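Local structure of porin (Pseudomonas aeruginosa, 3T24) at residues S239-A244 with L259-T264; N216-H221 with G284-N289; G349-R354 with T381-D386. The protein forms a beta-barrel channel of the OprD family in the bacterial outer membrane and probably lets small carboxylate-bearing solutes diffuse through it. All blocks are in the same frame, centred on the assembly; numbering follows the deposited sequence.

Interaction 1: S239-A244 with L259-T264; sequences SDIRWA and LNAMFT
Ser239-Ala244 and Leu259-Thr264 run antiparallel, their axes 4.7 Å apart, as the two arms of a beta hairpin in the wall of an OprD-type barrel. Asp240 with Met262 and Arg242 with Asn260 are the hydrogen-bonded pairs. In the first, Asp240 N donates to Met262 O and Met262 N to Asp240 O, both at 2.9 Å. The second is less even: Asn260 N gives a straight bond to Arg242 O (3.1 Å, 175°), whereas Arg242 N to Asn260 O is bent and weak.

The two faces of the hairpin differ in chemistry. Apart from Ser239, the face carrying Ile241, Trp243, Leu259, Ala261 and Phe263 is apolar, as expected of a barrel surface toward lipid. There CG1 of Ile241 rests on CB of Ala261 at 3.8 Å, and its CD1 extends to CZ of Phe263. Ser239 OG lies at the edge of that ring, and the Trp243 ring turns the edge at its CD1 to CB of Leu259.

On the face of Asp240 and Arg242, the extended arginine chain leans along its own strand toward Asp240 and grips the carboxylate side-on. NE meets OD1 of Asp240 at 3.0 Å and NH2 meets OD2, both approaching from above the carboxylate plane. Tyr294 adds a cation-pi contact to this arginine. Asn260, its CG lying between the backbone N and the carbonyl carbon (chi1 63°), brings its amide beside the arginine chain at right angles to the guanidinium plane; its OD1 accepts from Val296 N of a loop and touches CD of Arg242 at 3.3 Å.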
# COMPACT_ATOMS: atom_id res chain seq x y z
N SER A 239 -0.90 -9.25 -17.24
CA SER A 239 -2.17 -9.69 -16.68
C SER A 239 -2.02 -9.96 -15.19
O SER A 239 -1.24 -10.82 -14.79
CB SER A 239 -2.67 -10.96 -17.38
OG SER A 239 -3.11 -10.67 -18.70
N ASP A 240 -2.76 -9.21 -14.39
CA ASP A 240 -2.69 -9.29 -12.93
C ASP A 240 -4.05 -9.75 -12.42
O ASP A 240 -4.97 -8.94 -12.28
CB ASP A 240 -2.37 -7.91 -12.37
CG ASP A 240 -1.95 -7.94 -10.90
OD1 ASP A 240 -2.35 -8.86 -10.15
OD2 ASP A 240 -1.21 -7.03 -10.49
N ILE A 241 -4.19 -11.05 -12.15
CA ILE A 241 -5.48 -11.58 -11.71
C ILE A 241 -5.42 -12.00 -10.25
O ILE A 241 -4.46 -12.63 -9.81
CB ILE A 241 -6.02 -12.73 -12.63
CG1 ILE A 241 -6.43 -12.20 -14.01
CG2 ILE A 241 -7.26 -13.37 -12.03
CD1 ILE A 241 -5.31 -11.63 -14.81
N ARG A 242 -6.46 -11.64 -9.50
CA ARG A 242 -6.47 -11.75 -8.05
C ARG A 242 -7.82 -12.23 -7.53
O ARG A 242 -8.86 -11.88 -8.09
CB ARG A 242 -6.21 -10.39 -7.43
CG ARG A 242 -4.96 -9.69 -7.93
CD ARG A 242 -4.79 -8.38 -7.20
NE ARG A 242 -3.65 -7.62 -7.70
CZ ARG A 242 -3.33 -6.41 -7.26
NH1 ARG A 242 -4.05 -5.83 -6.30
NH2 ARG A 242 -2.28 -5.79 -7.76
N TRP A 243 -7.80 -12.98 -6.44
CA TRP A 243 -9.03 -13.45 -5.83
C TRP A 243 -8.81 -13.75 -4.37
O TRP A 243 -7.89 -14.47 -4.02
CB TRP A 243 -9.55 -14.69 -6.56
CG TRP A 243 -10.89 -15.11 -6.08
CD1 TRP A 243 -12.10 -14.62 -6.50
CD2 TRP A 243 -11.17 -16.09 -5.08
NE1 TRP A 243 -13.11 -15.25 -5.83
CE2 TRP A 243 -12.58 -16.16 -4.96
CE3 TRP A 243 -10.38 -16.92 -4.29
CZ2 TRP A 243 -13.20 -17.02 -4.06
CZ3 TRP A 243 -10.99 -17.77 -3.40
CH2 TRP A 243 -12.39 -17.81 -3.29
N ALA A 244 -9.64 -13.19 -3.51
CA ALA A 244 -9.44 -13.34 -2.07
C ALA A 244 -10.75 -13.71 -1.41
O ALA A 244 -11.79 -13.11 -1.69
CB ALA A 244 -8.91 -12.06 -1.47
N LEU A 259 -12.95 -10.43 -6.28
CA LEU A 259 -12.31 -10.70 -7.56
C LEU A 259 -11.86 -9.37 -8.12
O LEU A 259 -12.64 -8.42 -8.22
CB LEU A 259 -13.27 -11.40 -8.52
CG LEU A 259 -12.77 -11.72 -9.93
CD1 LEU A 259 -11.48 -12.56 -9.93
CD2 LEU A 259 -13.87 -12.40 -10.79
N ASN A 260 -10.59 -9.28 -8.46
CA ASN A 260 -10.05 -8.05 -9.02
C ASN A 260 -8.85 -8.33 -9.91
O ASN A 260 -7.96 -9.09 -9.55
CB ASN A 260 -9.74 -7.01 -7.92
CG ASN A 260 -8.68 -7.46 -6.94
OD1 ASN A 260 -7.63 -6.84 -6.83
ND2 ASN A 260 -8.96 -8.53 -6.19
N ALA A 261 -8.88 -7.74 -11.09
CA ALA A 261 -7.89 -8.00 -12.11
C ALA A 261 -7.57 -6.73 -12.89
O ALA A 261 -8.44 -5.89 -13.12
CB ALA A 261 -8.38 -9.08 -13.04
N MET A 262 -6.32 -6.60 -13.30
CA MET A 262 -5.89 -5.45 -14.08
C MET A 262 -5.10 -5.95 -15.27
O MET A 262 -4.30 -6.89 -15.17
CB MET A 262 -5.01 -4.51 -13.26
CG MET A 262 -4.65 -3.23 -14.01
SD MET A 262 -5.47 -1.75 -13.38
CE MET A 262 -4.69 -1.61 -11.76
N PHE A 263 -5.33 -5.30 -16.40
CA PHE A 263 -4.63 -5.64 -17.62
C PHE A 263 -3.96 -4.37 -18.10
O PHE A 263 -4.62 -3.35 -18.27
CB PHE A 263 -5.61 -6.18 -18.65
CG PHE A 263 -6.30 -7.44 -18.19
CD1 PHE A 263 -5.77 -8.68 -18.49
CD2 PHE A 263 -7.45 -7.37 -17.43
CE1 PHE A 263 -6.39 -9.83 -18.06
CE2 PHE A 263 -8.07 -8.52 -17.00
CZ PHE A 263 -7.54 -9.75 -17.31
N THR A 264 -2.65 -4.43 -18.29
CA THR A 264 -1.90 -3.24 -18.67
C THR A 264 -1.05 -3.50 -19.90
O THR A 264 -0.04 -4.21 -19.85
CB THR A 264 -0.99 -2.73 -17.51
OG1 THR A 264 -1.79 -2.38 -16.37
CG2 THR A 264 -0.20 -1.51 -17.95

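Interaction 2: N216-H221 with G284-N289; sequences NFYKQH and GFAYIN
Tyr218 holds CG between its backbone N and carbonyl carbon (chi1 70°), which sets its ring against Ala286, while Gln220 on the same side of the strand stretches out fully from CG anti to N (chi1 -178°) and carries its amide to the backbone of Ala286. The methyl of Ala286 sits squarely over the tyrosine ring, with CB 3.9 Å from the ring centroid of Tyr218, a CH-pi contact. Farther along the ring, OH of Tyr218 lies 3.6 Å from CA of Tyr287 and touches CG1 of Ile288, so the phenol lies against three consecutive residues of the 284-289 segment.

Gln220 supplies the direct polar link. Its NE2 donates to Ala286 O at 2.9 Å, in the carbonyl plane and on a lone pair, although the oxygen is tilted from the plane of the glutamine amide. A water lies 2.7 Å from OE1 of Gln220 and also close to O of Ala286, with more acceptors around it than protons to give. NE2 is also bonded to Ser246 OG. Phe285 comes in beside it: CE1 of Phe285 is 3.4 Å from NE2 of Gln220, and the ring and amide planes are only 20° apart. The Phe285 side chain also touches Ala244 of strand 235-248 and Asn256 and Ala258 of strand 255-267.

The OH of Tyr287 bonds to Asp303 of the same long loop, and its backbone to Thr174 of another. A long connection between strands 270-280 and 310-319, packed against the barrel wall by buried side chains, is consistent with the inward-folded loops that narrow the channel in porins.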
# COMPACT_ATOMS: atom_id res chain seq x y z
N ASN A 216 -9.42 -12.97 15.84
CA ASN A 216 -10.78 -12.55 16.20
C ASN A 216 -11.53 -11.71 15.16
O ASN A 216 -12.76 -11.58 15.23
CB ASN A 216 -10.81 -11.89 17.59
CG ASN A 216 -10.36 -12.85 18.69
OD1 ASN A 216 -10.72 -14.03 18.69
ND2 ASN A 216 -9.54 -12.35 19.60
N PHE A 217 -10.80 -11.19 14.18
CA PHE A 217 -11.42 -10.38 13.14
C PHE A 217 -11.77 -11.18 11.90
O PHE A 217 -12.94 -11.27 11.53
CB PHE A 217 -10.53 -9.18 12.77
CG PHE A 217 -10.53 -8.10 13.80
CD1 PHE A 217 -11.37 -7.01 13.68
CD2 PHE A 217 -9.70 -8.19 14.91
CE1 PHE A 217 -11.37 -6.02 14.62
CE2 PHE A 217 -9.70 -7.21 15.87
CZ PHE A 217 -10.54 -6.10 15.72
N TYR A 218 -10.76 -11.75 11.25
CA TYR A 218 -10.96 -12.43 9.97
C TYR A 218 -9.81 -13.35 9.58
O TYR A 218 -8.67 -13.22 10.07
CB TYR A 218 -11.17 -11.40 8.85
CG TYR A 218 -9.93 -10.59 8.47
CD1 TYR A 218 -9.03 -11.05 7.52
CD2 TYR A 218 -9.67 -9.36 9.08
CE1 TYR A 218 -7.93 -10.33 7.17
CE2 TYR A 218 -8.56 -8.61 8.72
CZ TYR A 218 -7.69 -9.11 7.78
OH TYR A 218 -6.59 -8.37 7.42
N LYS A 219 -10.13 -14.27 8.68
CA LYS A 219 -9.15 -15.09 7.99
C LYS A 219 -9.30 -14.75 6.52
O LYS A 219 -10.40 -14.51 6.03
CB LYS A 219 -9.47 -16.57 8.14
CG LYS A 219 -9.78 -17.03 9.53
CD LYS A 219 -9.84 -18.55 9.58
CE LYS A 219 -10.82 -19.00 10.64
NZ LYS A 219 -12.21 -18.63 10.26
N GLN A 220 -8.19 -14.79 5.80
CA GLN A 220 -8.24 -14.44 4.39
C GLN A 220 -7.28 -15.32 3.62
O GLN A 220 -6.14 -15.55 4.06
CB GLN A 220 -7.88 -12.97 4.23
CG GLN A 220 -7.93 -12.45 2.80
CD GLN A 220 -7.63 -10.96 2.76
OE1 GLN A 220 -6.48 -10.55 2.60
NE2 GLN A 220 -8.66 -10.14 2.94
N HIS A 221 -7.75 -15.83 2.49
CA HIS A 221 -6.93 -16.56 1.53
C HIS A 221 -6.87 -15.70 0.28
O HIS A 221 -7.91 -15.28 -0.24
CB HIS A 221 -7.54 -17.94 1.20
CG HIS A 221 -7.66 -18.84 2.39
ND1 HIS A 221 -6.84 -19.93 2.58
CD2 HIS A 221 -8.47 -18.78 3.48
CE1 HIS A 221 -7.15 -20.52 3.72
NE2 HIS A 221 -8.14 -19.84 4.28
N GLY A 284 -17.82 -5.83 2.55
CA GLY A 284 -16.71 -5.52 1.65
C GLY A 284 -15.37 -6.20 2.03
O GLY A 284 -15.30 -7.05 2.93
N PHE A 285 -14.31 -5.83 1.33
CA PHE A 285 -12.96 -6.39 1.55
C PHE A 285 -12.40 -6.20 2.97
O PHE A 285 -12.59 -5.14 3.58
CB PHE A 285 -12.01 -5.79 0.54
CG PHE A 285 -10.66 -6.45 0.50
CD1 PHE A 285 -10.54 -7.78 0.13
CD2 PHE A 285 -9.51 -5.73 0.80
CE1 PHE A 285 -9.29 -8.40 0.09
CE2 PHE A 285 -8.27 -6.33 0.74
CZ PHE A 285 -8.15 -7.66 0.38
N ALA A 286 -11.72 -7.22 3.48
CA ALA A 286 -11.13 -7.16 4.83
C ALA A 286 -9.63 -6.83 4.81
O ALA A 286 -8.84 -7.53 4.14
CB ALA A 286 -11.35 -8.47 5.57
N TYR A 287 -9.23 -5.78 5.53
CA TYR A 287 -7.80 -5.44 5.66
C TYR A 287 -7.47 -4.63 6.91
O TYR A 287 -8.33 -3.92 7.43
CB TYR A 287 -7.23 -4.77 4.40
CG TYR A 287 -7.87 -3.44 4.00
CD1 TYR A 287 -7.15 -2.25 4.08
CD2 TYR A 287 -9.16 -3.38 3.50
CE1 TYR A 287 -7.71 -1.04 3.68
CE2 TYR A 287 -9.73 -2.18 3.10
CZ TYR A 287 -9.00 -1.01 3.19
OH TYR A 287 -9.57 0.20 2.80
N ILE A 288 -6.24 -4.76 7.40
CA ILE A 288 -5.83 -4.09 8.64
C ILE A 288 -6.10 -2.60 8.55
O ILE A 288 -5.80 -1.96 7.54
CB ILE A 288 -4.33 -4.37 9.02
CG1 ILE A 288 -4.15 -5.85 9.36
CG2 ILE A 288 -3.89 -3.53 10.22
CD1 ILE A 288 -2.76 -6.37 9.05
N ASN A 289 -6.70 -2.06 9.60
CA ASN A 289 -7.00 -0.65 9.65
C ASN A 289 -5.70 0.17 9.61
O ASN A 289 -4.82 -0.04 10.43
CB ASN A 289 -7.79 -0.33 10.91
CG ASN A 289 -8.24 1.11 10.94
OD1 ASN A 289 -8.60 1.68 9.93
ND2 ASN A 289 -8.17 1.72 12.10
O HOH W 1 -6.18 -7.91 3.19

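Interaction 3: G349-R354 with T381-D386; sequences GKEWER and TNYTND
An asparagine side chain substitutes for a backbone carbonyl where the sheet pairing of these segments ends: Lys350 N donates to OD1 of Asn382 at 2.9 Å, while Asn382 N bonds back to Lys350 O at 3.0 Å. The first bond is straight at the hydrogen (171°), yet its donor stands well above the plane of the amide carbonyl and uses no lone pair direction. Asn382 reaches it with CG between its own N and carbonyl carbon (chi1 73°), which turns the amide back over the strand; ND2 then lies near CB of Lys350 and bonds to Glu348 O.

At the adjacent pair, one residue on from Lys350 and one back from Asn382, Glu351 and Thr381 make a non-hydrogen-bonded antiparallel pair, where CB of Glu351 packs on CG2 of Thr381 at 3.7 Å. Tyr383 reaches the same glutamate, its OH donating to OE1 of Glu351 at 2.9 Å from above the carboxylate plane. Lys350 O lies at the edge of the tyrosine ring, and CA of Gly349 approaches the ring obliquely. Glu309 brings a second carboxylate near OE2 of Glu351, which may raise the tendency of one of them to hold a proton.

The turn is fastened from within by Thr381. Its OG1 accepts from Tyr383 N and from Thr384 N (2.9 Å), an ST turn and ST motif on one hydroxyl, and Thr381 N is bonded to OD1 of Asp386 across the turn. CG2 of Thr384 lies over one face of the Tyr383 ring, near its rim.

Residues 381-386 thus form the tight connection from strand 371-381 to strand 386-399, laid against strand 348-361, while Ile340 of strand 328-341 touches both Glu351 and Tyr383.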
# COMPACT_ATOMS: atom_id res chain seq x y z
N GLY A 349 -26.11 2.27 -4.48
CA GLY A 349 -25.06 3.24 -4.24
C GLY A 349 -24.10 3.28 -5.41
O GLY A 349 -23.71 2.24 -5.94
N LYS A 350 -23.73 4.49 -5.83
CA LYS A 350 -22.77 4.64 -6.92
C LYS A 350 -21.74 5.70 -6.57
O LYS A 350 -22.03 6.66 -5.87
CB LYS A 350 -23.47 5.04 -8.22
CG LYS A 350 -24.50 4.05 -8.72
CD LYS A 350 -25.15 4.55 -10.01
CE LYS A 350 -26.21 3.57 -10.51
NZ LYS A 350 -26.79 3.98 -11.84
N GLU A 351 -20.53 5.54 -7.10
CA GLU A 351 -19.51 6.52 -6.82
C GLU A 351 -18.49 6.49 -7.93
O GLU A 351 -18.29 5.46 -8.59
CB GLU A 351 -18.85 6.23 -5.46
CG GLU A 351 -18.02 4.95 -5.44
CD GLU A 351 -17.68 4.50 -4.02
OE1 GLU A 351 -18.09 5.18 -3.06
OE2 GLU A 351 -17.01 3.46 -3.85
N TRP A 352 -17.83 7.61 -8.15
CA TRP A 352 -16.78 7.61 -9.14
C TRP A 352 -15.67 8.57 -8.80
O TRP A 352 -15.89 9.64 -8.22
CB TRP A 352 -17.35 7.89 -10.54
CG TRP A 352 -17.83 9.29 -10.74
CD1 TRP A 352 -19.12 9.73 -10.69
CD2 TRP A 352 -17.02 10.44 -11.04
NE1 TRP A 352 -19.17 11.07 -10.93
CE2 TRP A 352 -17.90 11.54 -11.16
CE3 TRP A 352 -15.65 10.64 -11.23
CZ2 TRP A 352 -17.45 12.84 -11.45
CZ3 TRP A 352 -15.19 11.94 -11.52
CH2 TRP A 352 -16.10 13.02 -11.62
N GLU A 353 -14.47 8.18 -9.19
CA GLU A 353 -13.30 8.98 -8.89
C GLU A 353 -12.42 9.17 -10.12
O GLU A 353 -12.32 8.28 -10.97
CB GLU A 353 -12.50 8.33 -7.75
CG GLU A 353 -11.23 9.07 -7.37
CD GLU A 353 -10.50 8.45 -6.17
OE1 GLU A 353 -11.12 7.65 -5.42
OE2 GLU A 353 -9.31 8.78 -5.99
N ARG A 354 -11.82 10.35 -10.22
CA ARG A 354 -10.80 10.59 -11.23
C ARG A 354 -9.54 11.07 -10.52
O ARG A 354 -9.63 11.95 -9.66
CB ARG A 354 -11.26 11.65 -12.24
CG ARG A 354 -10.21 11.98 -13.30
CD ARG A 354 -10.67 13.11 -14.21
NE ARG A 354 -12.04 12.90 -14.69
CZ ARG A 354 -12.35 12.27 -15.82
NH1 ARG A 354 -11.38 11.78 -16.60
NH2 ARG A 354 -13.62 12.12 -16.18
N THR A 381 -20.22 10.90 -5.29
CA THR A 381 -21.11 9.78 -4.99
C THR A 381 -22.58 10.18 -5.06
O THR A 381 -22.92 11.36 -5.20
CB THR A 381 -20.81 9.15 -3.60
OG1 THR A 381 -21.52 9.84 -2.57
CG2 THR A 381 -19.31 9.17 -3.31
N ASN A 382 -23.46 9.19 -4.98
CA ASN A 382 -24.89 9.47 -4.93
C ASN A 382 -25.46 9.22 -3.55
O ASN A 382 -26.65 9.17 -3.39
CB ASN A 382 -25.65 8.63 -5.96
CG ASN A 382 -25.74 7.15 -5.57
OD1 ASN A 382 -25.13 6.71 -4.59
ND2 ASN A 382 -26.50 6.37 -6.35
N TYR A 383 -24.60 9.07 -2.54
CA TYR A 383 -25.10 8.65 -1.24
C TYR A 383 -24.34 9.18 -0.02
O TYR A 383 -24.85 9.08 1.09
CB TYR A 383 -25.15 7.12 -1.18
CG TYR A 383 -23.78 6.48 -1.12
CD1 TYR A 383 -23.19 6.18 0.11
CD2 TYR A 383 -23.08 6.18 -2.28
CE1 TYR A 383 -21.94 5.58 0.18
CE2 TYR A 383 -21.84 5.59 -2.23
CZ TYR A 383 -21.27 5.30 -0.99
OH TYR A 383 -20.02 4.72 -0.93
N THR A 384 -23.14 9.72 -0.20
CA THR A 384 -22.35 10.18 0.93
C THR A 384 -21.50 11.43 0.59
O THR A 384 -21.75 12.08 -0.42
CB THR A 384 -21.46 9.05 1.52
OG1 THR A 384 -20.77 9.52 2.69
CG2 THR A 384 -20.44 8.55 0.49
N ASN A 385 -20.52 11.76 1.44
CA ASN A 385 -19.73 13.00 1.29
C ASN A 385 -18.92 13.02 0.01
O ASN A 385 -18.24 12.06 -0.31
CB ASN A 385 -18.74 13.20 2.44
CG ASN A 385 -19.27 12.72 3.78
OD1 ASN A 385 -18.64 11.89 4.45
ND2 ASN A 385 -20.42 13.26 4.18
N ASP A 386 -18.96 14.13 -0.71
CA ASP A 386 -18.06 14.30 -1.86
C ASP A 386 -16.88 15.20 -1.50
O ASP A 386 -17.06 16.22 -0.85
CB ASP A 386 -18.82 14.93 -3.02
CG ASP A 386 -19.90 14.03 -3.56
OD1 ASP A 386 -19.97 12.86 -3.13
OD2 ASP A 386 -20.66 14.50 -4.43

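In the fold
All three contacts belong to one barrel wall or to the loops that join and line it. Interaction 1 is a surface hairpin contact held by regular backbone pairing, with a largely apolar face and one that carries a salt bridge. Interaction 2 is fully buried and joins distant parts of the chain, using side chains, one carbonyl and a water rather than strand pairing; it encloses interaction 1 in sequence and touches it where Ala244 meets His221 and Phe285. Interaction 3, partly buried, lies about 23 Å from interaction 1 between centres, later in the chain, where strand pairing gives way to a turn and side-chain bonds take over.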